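Local coordinates for protein probable Thioesterase (Bartonella henselae, PDB 3HM0) that probably hydrolyses thioesters, most likely acyl-coenzyme A or related acyl thioesters, as a member of the thioesterase superfamily with a hotdog fold, at residues 53-56 / 57-60; 62-65 / 66-69; 119-122 / 123-126. All coordinates share one frame; numbering follows the deposited sequence.

Interaction 1 of 3, residues 53-56 / 57-60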
ATOM      1  N   VAL A  53       6.738 -12.992   6.048  1.00 23.74           N
ATOM      2  CA  VAL A  53       5.388 -13.001   6.627  1.00 22.82           C
ATOM      3  C   VAL A  53       4.683 -11.666   6.412  1.00 22.37           C
ATOM      4  O   VAL A  53       5.214 -10.786   5.735  1.00 22.53           O
ATOM      5  CB  VAL A  53       5.429 -13.398   8.135  1.00 23.43           C
ATOM      6  CG1 VAL A  53       6.049 -14.775   8.303  1.00 22.08           C
ATOM      7  CG2 VAL A  53       6.217 -12.360   8.966  1.00 23.23           C
ATOM      8  N   VAL A  54       3.491 -11.505   6.967  1.00 21.30           N
ATOM      9  CA  VAL A  54       2.702 -10.308   6.683  1.00 20.32           C
ATOM     10  C   VAL A  54       3.399  -9.046   7.192  1.00 20.41           C
ATOM     11  O   VAL A  54       3.808  -8.992   8.338  1.00 21.53           O
ATOM     12  CB  VAL A  54       1.249 -10.428   7.257  1.00 20.26           C
ATOM     13  CG1 VAL A  54       0.531  -9.072   7.250  1.00 18.45           C
ATOM     14  CG2 VAL A  54       0.434 -11.491   6.474  1.00 18.70           C
ATOM     15  N   TYR A  55       3.536  -8.031   6.344  1.00 20.19           N
ATOM     16  CA  TYR A  55       4.149  -6.764   6.744  1.00 19.42           C
ATOM     17  C   TYR A  55       3.291  -6.164   7.854  1.00 20.08           C
ATOM     18  O   TYR A  55       2.057  -6.343   7.853  1.00 20.05           O
ATOM     19  CB  TYR A  55       4.241  -5.836   5.529  1.00 19.10           C
ATOM     20  CG  TYR A  55       4.803  -4.464   5.825  1.00 18.87           C
ATOM     21  CD1 TYR A  55       6.076  -4.315   6.357  1.00 18.50           C
ATOM     22  CD2 TYR A  55       4.062  -3.316   5.587  1.00 18.00           C
ATOM     23  CE1 TYR A  55       6.591  -3.068   6.645  1.00 16.78           C
ATOM     24  CE2 TYR A  55       4.578  -2.058   5.874  1.00 16.25           C
ATOM     25  CZ  TYR A  55       5.840  -1.953   6.394  1.00 17.26           C
ATOM     26  OH  TYR A  55       6.364  -0.719   6.680  1.00 19.37           O
ATOM     27  N   HIS A  56       3.922  -5.461   8.803  1.00 20.51           N
ATOM     28  CA  HIS A  56       3.211  -5.051  10.031  1.00 20.57           C
ATOM     29  C   HIS A  56       2.068  -4.077   9.736  1.00 20.14           C
ATOM     30  O   HIS A  56       1.003  -4.181  10.331  1.00 20.54           O
ATOM     31  CB  HIS A  56       4.157  -4.536  11.135  1.00 20.50           C
ATOM     32  CG  HIS A  56       4.663  -3.142  10.908  1.00 22.03           C
ATOM     33  ND1 HIS A  56       5.660  -2.849   9.998  1.00 23.65           N
ATOM     34  CD2 HIS A  56       4.305  -1.956  11.467  1.00 22.80           C
ATOM     35  CE1 HIS A  56       5.884  -1.540   9.997  1.00 22.40           C
ATOM     36  NE2 HIS A  56       5.073  -0.977  10.875  1.00 23.15           N
ATOM     37  N   ALA A  57       2.273  -3.162   8.797  1.00 19.56           N
ATOM     38  CA  ALA A  57       1.221  -2.188   8.438  1.00 19.07           C
ATOM     39  C   ALA A  57       0.040  -2.805   7.687  1.00 19.19           C
ATOM     40  O   ALA A  57      -1.024  -2.225   7.683  1.00 19.90           O
ATOM     41  CB  ALA A  57       1.803  -0.997   7.646  1.00 18.05           C
ATOM     42  N   ARG A  58       0.211  -3.970   7.056  1.00 19.27           N
ATOM     43  CA  ARG A  58      -0.912  -4.582   6.350  1.00 19.54           C
ATOM     44  C   ARG A  58      -1.985  -5.102   7.316  1.00 20.17           C
ATOM     45  O   ARG A  58      -3.174  -5.117   6.967  1.00 20.06           O
ATOM     46  CB  ARG A  58      -0.485  -5.659   5.334  1.00 18.75           C
ATOM     47  CG  ARG A  58       0.593  -5.231   4.329  1.00 18.62           C
ATOM     48  CD  ARG A  58       0.069  -4.385   3.174  1.00 17.95           C
ATOM     49  NE  ARG A  58      -0.895  -5.168   2.402  1.00 20.62           N
ATOM     50  CZ  ARG A  58      -1.298  -4.912   1.164  1.00 19.63           C
ATOM     51  NH1 ARG A  58      -0.827  -3.875   0.493  1.00 21.26           N
ATOM     52  NH2 ARG A  58      -2.172  -5.724   0.590  1.00 21.68           N
ATOM     53  N   TYR A  59      -1.580  -5.491   8.529  1.00 20.78           N
ATOM     54  CA  TYR A  59      -2.566  -5.863   9.566  1.00 21.96           C
ATOM     55  C   TYR A  59      -3.559  -4.745   9.806  1.00 22.07           C
ATOM     56  O   TYR A  59      -4.714  -5.021  10.077  1.00 23.09           O
ATOM     57  CB  TYR A  59      -1.920  -6.261  10.909  1.00 22.16           C
ATOM     58  CG  TYR A  59      -1.100  -7.526  10.863  1.00 22.15           C
ATOM     59  CD1 TYR A  59      -1.706  -8.761  10.684  1.00 20.64           C
ATOM     60  CD2 TYR A  59       0.289  -7.486  11.011  1.00 23.16           C
ATOM     61  CE1 TYR A  59      -0.957  -9.928  10.648  1.00 21.09           C
ATOM     62  CE2 TYR A  59       1.064  -8.673  10.985  1.00 21.42           C
ATOM     63  CZ  TYR A  59       0.419  -9.884  10.806  1.00 21.23           C
ATOM     64  OH  TYR A  59       1.137 -11.067  10.763  1.00 21.95           O
ATOM     65  N   LEU A  60      -3.124  -3.491   9.701  1.00 22.31           N
ATOM     66  CA  LEU A  60      -4.052  -2.362   9.819  1.00 23.24           C
ATOM     67  C   LEU A  60      -5.055  -2.288   8.650  1.00 24.18           C
ATOM     68  O   LEU A  60      -6.155  -1.777   8.822  1.00 24.07           O
ATOM     69  CB  LEU A  60      -3.325  -1.027   9.956  1.00 22.73           C
ATOM     70  CG  LEU A  60      -2.699  -0.568  11.277  1.00 22.03           C
ATOM     71  CD1 LEU A  60      -1.413  -1.349  11.626  1.00 15.79           C
ATOM     72  CD2 LEU A  60      -2.403   0.934  11.161  1.00 20.15           C
TER
HETATM   73  O   HOH W   1       3.632 -10.883  10.604  1.00 19.45           O
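Val54 lays its CG1 methyl over the middle of the Tyr59 ring, 3.7 Å from CG1 to the centroid of that ring and only 13° off its normal. This is a clear CH-pi contact. The methyl gets there because CG1 stands anti to the backbone N (chi1 167°), and a branched, compact valine suits a place under a flat ring. A water sits at the edge of the ring, in its plane. It donates to Val54 O at 3.0 Å and is hydrogen-bonded to Tyr59 OH at a short 2.5 Å, bridging the two residues; the hydroxyl is further bonded to the backbone N of Ala105. Nearer the helix start, Tyr55 CE2 meets Ala57 CB at 3.5 Å, while the Tyr55 and His56 rings each have Ala57 N over one face. For His56 the approach is close, CG to Ala57 N 3.2 Å. The small Ala57 methyl lets the Tyr55 ring lie this near the chain.

Two backbone bonds hold the chain that carries these side chains. Arg58 N donates to Tyr55 O at 3.1 Å and Tyr59 N reaches His56 O in a weak bond of 3.4 Å, together forming the first turn into the helix. Arg58 turns away to salt bridges with Asp47 and with Glu61 of the fourth subunit, and Tyr55 OH bonds Glu64 of the second subunit. The loop running into the long helix resembles that of YbgC-like hotdog thioesterases, where the start of this helix probably borders the active site at the subunit interface.

Interaction 2 of 3, residues 62-65 / 66-69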
ATOM      1  N   PHE A  62      -6.240  -5.049   7.201  1.00 25.31           N
ATOM      2  CA  PHE A  62      -7.160  -6.106   7.599  1.00 25.55           C
ATOM      3  C   PHE A  62      -8.113  -5.635   8.710  1.00 25.57           C
ATOM      4  O   PHE A  62      -9.316  -5.887   8.650  1.00 25.81           O
ATOM      5  CB  PHE A  62      -6.399  -7.376   8.008  1.00 26.12           C
ATOM      6  CG  PHE A  62      -5.659  -8.064   6.864  1.00 27.99           C
ATOM      7  CD1 PHE A  62      -6.310  -8.407   5.685  1.00 28.95           C
ATOM      8  CD2 PHE A  62      -4.318  -8.412   6.996  1.00 31.08           C
ATOM      9  CE1 PHE A  62      -5.638  -9.041   4.648  1.00 29.20           C
ATOM     10  CE2 PHE A  62      -3.635  -9.071   5.953  1.00 31.08           C
ATOM     11  CZ  PHE A  62      -4.303  -9.368   4.775  1.00 29.89           C
ATOM     12  N   PHE A  63      -7.590  -4.921   9.709  1.00 25.59           N
ATOM     13  CA  PHE A  63      -8.447  -4.335  10.755  1.00 25.30           C
ATOM     14  C   PHE A  63      -9.471  -3.371  10.187  1.00 26.04           C
ATOM     15  O   PHE A  63     -10.604  -3.368  10.641  1.00 25.84           O
ATOM     16  CB  PHE A  63      -7.621  -3.598  11.817  1.00 24.47           C
ATOM     17  CG  PHE A  63      -6.951  -4.500  12.808  1.00 21.84           C
ATOM     18  CD1 PHE A  63      -7.679  -5.506  13.465  1.00 20.13           C
ATOM     19  CD2 PHE A  63      -5.609  -4.328  13.123  1.00 18.18           C
ATOM     20  CE1 PHE A  63      -7.075  -6.348  14.419  1.00 17.69           C
ATOM     21  CE2 PHE A  63      -4.988  -5.162  14.080  1.00 19.63           C
ATOM     22  CZ  PHE A  63      -5.733  -6.180  14.728  1.00 18.45           C
ATOM     23  N   GLU A  64      -9.058  -2.543   9.217  1.00 27.02           N
ATOM     24  CA  GLU A  64      -9.962  -1.640   8.495  1.00 28.58           C
ATOM     25  C   GLU A  64     -11.112  -2.401   7.780  1.00 29.07           C
ATOM     26  O   GLU A  64     -12.262  -1.973   7.838  1.00 29.33           O
ATOM     27  CB  GLU A  64      -9.183  -0.760   7.512  1.00 29.00           C
ATOM     28  CG  GLU A  64      -9.918   0.496   7.008  1.00 31.75           C
ATOM     29  CD  GLU A  64      -9.990   0.531   5.476  1.00 37.06           C
ATOM     30  OE1 GLU A  64      -8.946   0.717   4.813  1.00 37.74           O
ATOM     31  OE2 GLU A  64     -11.110   0.361   4.923  1.00 40.45           O
ATOM     32  N   ARG A  65     -10.798  -3.528   7.137  1.00 29.42           N
ATOM     33  CA  ARG A  65     -11.812  -4.427   6.555  1.00 29.60           C
ATOM     34  C   ARG A  65     -12.835  -4.882   7.593  1.00 29.63           C
ATOM     35  O   ARG A  65     -14.038  -4.915   7.317  1.00 29.35           O
ATOM     36  CB  ARG A  65     -11.168  -5.663   5.884  1.00 29.43           C
ATOM     37  CG  ARG A  65     -10.294  -5.311   4.687  1.00 28.60           C
ATOM     38  CD  ARG A  65      -9.935  -6.525   3.846  1.00 28.57           C
ATOM     39  NE  ARG A  65      -8.647  -6.285   3.189  1.00 30.23           N
ATOM     40  CZ  ARG A  65      -7.955  -7.182   2.495  1.00 28.09           C
ATOM     41  NH1 ARG A  65      -6.788  -6.848   1.969  1.00 25.53           N
ATOM     42  NH2 ARG A  65      -8.417  -8.408   2.345  1.00 28.51           N
ATOM     43  N   GLY A  66     -12.350  -5.226   8.782  1.00 29.77           N
ATOM     44  CA  GLY A  66     -13.217  -5.659   9.877  1.00 29.76           C
ATOM     45  C   GLY A  66     -14.205  -4.574  10.248  1.00 29.74           C
ATOM     46  O   GLY A  66     -15.394  -4.830  10.338  1.00 29.65           O
ATOM     47  N   ARG A  67     -13.695  -3.358  10.442  1.00 29.80           N
ATOM     48  CA  ARG A  67     -14.500  -2.208  10.820  1.00 29.95           C
ATOM     49  C   ARG A  67     -15.488  -1.850   9.729  1.00 30.63           C
ATOM     50  O   ARG A  67     -16.652  -1.672  10.019  1.00 32.09           O
ATOM     51  CB  ARG A  67     -13.630  -0.986  11.148  1.00 29.26           C
ATOM     52  CG  ARG A  67     -12.585  -1.265  12.224  1.00 29.47           C
ATOM     53  CD  ARG A  67     -12.037  -0.010  12.866  1.00 28.54           C
ATOM     54  NE  ARG A  67     -11.331   0.827  11.906  1.00 27.55           N
ATOM     55  CZ  ARG A  67     -10.052   0.676  11.591  1.00 28.55           C
ATOM     56  NH1 ARG A  67      -9.331  -0.270  12.169  1.00 26.65           N
ATOM     57  NH2 ARG A  67      -9.485   1.478  10.688  1.00 31.81           N
ATOM     58  N   SER A  68     -15.037  -1.737   8.483  1.00 30.92           N
ATOM     59  CA  SER A  68     -15.930  -1.431   7.362  1.00 31.37           C
ATOM     60  C   SER A  68     -17.064  -2.446   7.205  1.00 32.13           C
ATOM     61  O   SER A  68     -18.171  -2.077   6.822  1.00 32.58           O
ATOM     62  CB  SER A  68     -15.157  -1.368   6.045  1.00 30.92           C
ATOM     63  OG  SER A  68     -14.351  -0.225   5.959  1.00 29.66           O
ATOM     64  N   GLU A  69     -16.773  -3.714   7.478  1.00 33.07           N
ATOM     65  CA  GLU A  69     -17.748  -4.773   7.307  1.00 34.90           C
ATOM     66  C   GLU A  69     -18.744  -4.754   8.455  1.00 36.58           C
ATOM     67  O   GLU A  69     -19.900  -5.171   8.295  1.00 36.98           O
ATOM     68  CB  GLU A  69     -17.091  -6.159   7.195  1.00 34.48           C
ATOM     69  CG  GLU A  69     -16.259  -6.397   5.924  1.00 33.59           C
ATOM     70  CD  GLU A  69     -17.058  -6.348   4.624  1.00 32.83           C
ATOM     71  OE1 GLU A  69     -18.298  -6.351   4.676  1.00 33.42           O
ATOM     72  OE2 GLU A  69     -16.445  -6.302   3.535  1.00 31.84           O
TER
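Glu64 O receives Ser68 N at 2.9 Å in a nearly straight bond (174°), one of four successive i to i+4 bonds; Phe62 O to Gly66 N, Phe63 O to Arg67 N and Arg65 O to Glu69 N are the others. The tight part is around Arg67. Bent at chi3 (-63°), its chain swings the guanidinium back along the helix until Glu64 CA lies 3.7 Å above the guanidinium plane, near its rim, and NH2 comes within 3.8 Å of Glu64 CG. No salt bridge results, for Glu64 OE1 and Arg67 NH2 are 5.9 Å apart. Arg67 NH1 instead bonds Gln129 OE1, and the Glu64 carboxylate goes to Tyr55 of the second subunit and to backbone N atoms of the fourth. Long, flexible side chains suit such divergent reach.

Ser68 OG is 3.3 Å from Glu64 O, a weak and unsettled bond. The looser side belongs to partly exposed Glu69, which sends its carboxylate to Arg72 and to Tyr44 of the fourth subunit. Helix 58-72 thus lies against the sheet, with Phe62 and Phe63 on Ile131 of strand 124-133 and Arg67 touching Met127, Val94 and Ile145.

Interaction 3 of 3, residues 119-122 / 123-126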
ATOM      1  N   ARG A 119     -17.181   0.790  23.326  1.00 50.12           N
ATOM      2  CA  ARG A 119     -17.603   2.042  23.978  1.00 51.25           C
ATOM      3  C   ARG A 119     -18.091   3.056  22.946  1.00 51.35           C
ATOM      4  O   ARG A 119     -17.414   3.315  21.955  1.00 51.24           O
ATOM      5  CB  ARG A 119     -16.466   2.638  24.819  1.00 51.52           C
ATOM      6  CG  ARG A 119     -16.872   3.715  25.870  1.00 54.09           C
ATOM      7  CD  ARG A 119     -15.838   3.797  27.045  1.00 58.01           C
ATOM      8  NE  ARG A 119     -14.540   3.209  26.672  1.00 60.45           N
ATOM      9  CZ  ARG A 119     -13.371   3.428  27.279  1.00 62.42           C
ATOM     10  NH1 ARG A 119     -13.286   4.238  28.336  1.00 62.96           N
ATOM     11  NH2 ARG A 119     -12.270   2.829  26.817  1.00 62.35           N
ATOM     12  N   LEU A 120     -19.288   3.588  23.180  1.00 51.89           N
ATOM     13  CA  LEU A 120     -19.864   4.676  22.392  1.00 52.57           C
ATOM     14  C   LEU A 120     -19.764   5.948  23.220  1.00 52.77           C
ATOM     15  O   LEU A 120     -19.695   5.870  24.443  1.00 52.85           O
ATOM     16  CB  LEU A 120     -21.333   4.377  22.088  1.00 52.72           C
ATOM     17  CG  LEU A 120     -22.020   4.980  20.854  1.00 53.74           C
ATOM     18  CD1 LEU A 120     -21.299   4.614  19.563  1.00 53.31           C
ATOM     19  CD2 LEU A 120     -23.484   4.515  20.774  1.00 55.37           C
ATOM     20  N   GLN A 121     -19.748   7.110  22.566  1.00 53.06           N
ATOM     21  CA  GLN A 121     -19.653   8.403  23.277  1.00 53.13           C
ATOM     22  C   GLN A 121     -20.216   9.572  22.480  1.00 52.56           C
ATOM     23  O   GLN A 121     -19.856  10.722  22.741  1.00 53.06           O
ATOM     24  CB  GLN A 121     -18.200   8.732  23.658  1.00 53.58           C
ATOM     25  CG  GLN A 121     -17.775   8.371  25.083  1.00 55.53           C
ATOM     26  CD  GLN A 121     -16.324   8.763  25.376  1.00 58.28           C
ATOM     27  OE1 GLN A 121     -15.722   9.580  24.663  1.00 59.53           O
ATOM     28  NE2 GLN A 121     -15.757   8.174  26.425  1.00 59.01           N
ATOM     29  N   GLY A 122     -21.066   9.287  21.495  1.00 51.83           N
ATOM     30  CA  GLY A 122     -21.773  10.345  20.752  1.00 50.69           C
ATOM     31  C   GLY A 122     -20.964  11.174  19.759  1.00 49.86           C
ATOM     32  O   GLY A 122     -21.557  11.778  18.860  1.00 49.58           O
ATOM     33  N   ALA A 123     -19.631  11.227  19.936  1.00 48.79           N
ATOM     34  CA  ALA A 123     -18.707  11.796  18.934  1.00 47.68           C
ATOM     35  C   ALA A 123     -17.420  10.954  18.699  1.00 47.06           C
ATOM     36  O   ALA A 123     -16.681  11.199  17.739  1.00 46.80           O
ATOM     37  CB  ALA A 123     -18.368  13.232  19.274  1.00 47.18           C
ATOM     38  N   ARG A 124     -17.164   9.990  19.589  1.00 46.10           N
ATOM     39  CA  ARG A 124     -16.039   9.037  19.494  1.00 45.13           C
ATOM     40  C   ARG A 124     -16.636   7.663  19.743  1.00 43.98           C
ATOM     41  O   ARG A 124     -17.576   7.535  20.520  1.00 44.28           O
ATOM     42  CB  ARG A 124     -14.974   9.239  20.606  1.00 45.42           C
ATOM     43  CG  ARG A 124     -14.653  10.656  21.061  1.00 46.83           C
ATOM     44  CD  ARG A 124     -13.747  11.384  20.081  1.00 50.60           C
ATOM     45  NE  ARG A 124     -12.324  11.244  20.403  1.00 52.69           N
ATOM     46  CZ  ARG A 124     -11.366  12.074  19.972  1.00 53.53           C
ATOM     47  NH1 ARG A 124     -11.667  13.112  19.196  1.00 53.11           N
ATOM     48  NH2 ARG A 124     -10.095  11.868  20.315  1.00 52.80           N
ATOM     49  N   PHE A 125     -16.081   6.623  19.129  1.00 42.36           N
ATOM     50  CA  PHE A 125     -16.370   5.261  19.593  1.00 40.65           C
ATOM     51  C   PHE A 125     -15.121   4.373  19.592  1.00 39.47           C
ATOM     52  O   PHE A 125     -14.131   4.693  18.943  1.00 39.11           O
ATOM     53  CB  PHE A 125     -17.552   4.631  18.840  1.00 40.48           C
ATOM     54  CG  PHE A 125     -17.279   4.362  17.395  1.00 40.24           C
ATOM     55  CD1 PHE A 125     -17.468   5.359  16.443  1.00 39.41           C
ATOM     56  CD2 PHE A 125     -16.826   3.114  16.984  1.00 39.40           C
ATOM     57  CE1 PHE A 125     -17.203   5.111  15.107  1.00 39.71           C
ATOM     58  CE2 PHE A 125     -16.555   2.858  15.634  1.00 40.03           C
ATOM     59  CZ  PHE A 125     -16.743   3.846  14.698  1.00 38.19           C
ATOM     60  N   PHE A 126     -15.183   3.274  20.339  1.00 38.11           N
ATOM     61  CA  PHE A 126     -14.009   2.484  20.677  1.00 37.11           C
ATOM     62  C   PHE A 126     -14.177   1.017  20.268  1.00 37.11           C
ATOM     63  O   PHE A 126     -15.159   0.357  20.642  1.00 36.90           O
ATOM     64  CB  PHE A 126     -13.703   2.593  22.183  1.00 36.69           C
ATOM     65  CG  PHE A 126     -13.339   3.988  22.640  1.00 35.75           C
ATOM     66  CD1 PHE A 126     -14.322   4.959  22.837  1.00 35.25           C
ATOM     67  CD2 PHE A 126     -12.006   4.331  22.882  1.00 34.46           C
ATOM     68  CE1 PHE A 126     -13.975   6.273  23.252  1.00 36.46           C
ATOM     69  CE2 PHE A 126     -11.649   5.626  23.311  1.00 34.95           C
ATOM     70  CZ  PHE A 126     -12.627   6.599  23.493  1.00 34.65           C
TER
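A beta hairpin joins strands 110-120 and 124-133 of the antiparallel hotdog sheet, and residues 119-126 make its closing end. Arg119 and Phe126 form a hydrogen-bonded pair: Phe126 N donates to Arg119 O at 2.8 Å, whereas the return bond from Arg119 N to Phe126 O is weak at 3.4 Å. Phe126 O has a further donor in Ser118 OG. The chain reverses through Gly122, whose positive phi (73°) is easily adopted by a residue without a side chain, and small Ala123 follows it.

Two residue pairs occupy the two faces of the sheet. Leu120 and Phe125 share one, the apolar CD1 of Leu120 resting on Phe125 CB at 3.8 Å. Phe125 is buried. Its side chain packs against Ile145 and Leu157, and its ring meets that of Phe92 with the planes at about 80°. An aromatic side chain fits that apolar setting, while exposed Leu120 also leans on Leu157.

Arg119 and Phe126 hold the other face. Extended from CA to CD, then bent at chi3, the arginine brings CZ over the phenyl ring, 4.6 Å from the Phe126 centroid and almost on its normal, a cation-pi contact with the planes 35° apart. The aliphatic root of the arginine packs too, its CB 3.7 Å from Phe126 CD1. Arginine thus serves twice at this surface: its methylenes come in beside the rim and its charged end over the same face. Arg124 leads away from the turn to a salt bridge with Glu144. Gln121 comes to the ring's edge: its OE1 lies in the ring plane, 4.0 Å from Phe126 CE1.

Overall arrangement
Interactions 1 and 2 follow one another along helix 58-72, their centres 14 Å apart, the first at its start and the second in its middle, near the centre of the chain. Interaction 3 belongs to the sheet: its centre is 17 Å from that of interaction 2, with nearest atoms about 6 Å apart, and 27 Å from that of interaction 1, on the opposite side of the chain's centre. Subunit assembly ties the first two together, since Tyr55 and His56 of one copy meet Glu64 and Arg67 of the second subunit. As in related hotdog thioesterases, the active site probably lies at this interface, whereas no other chain of the assembly touches the surface hairpin of interaction 3.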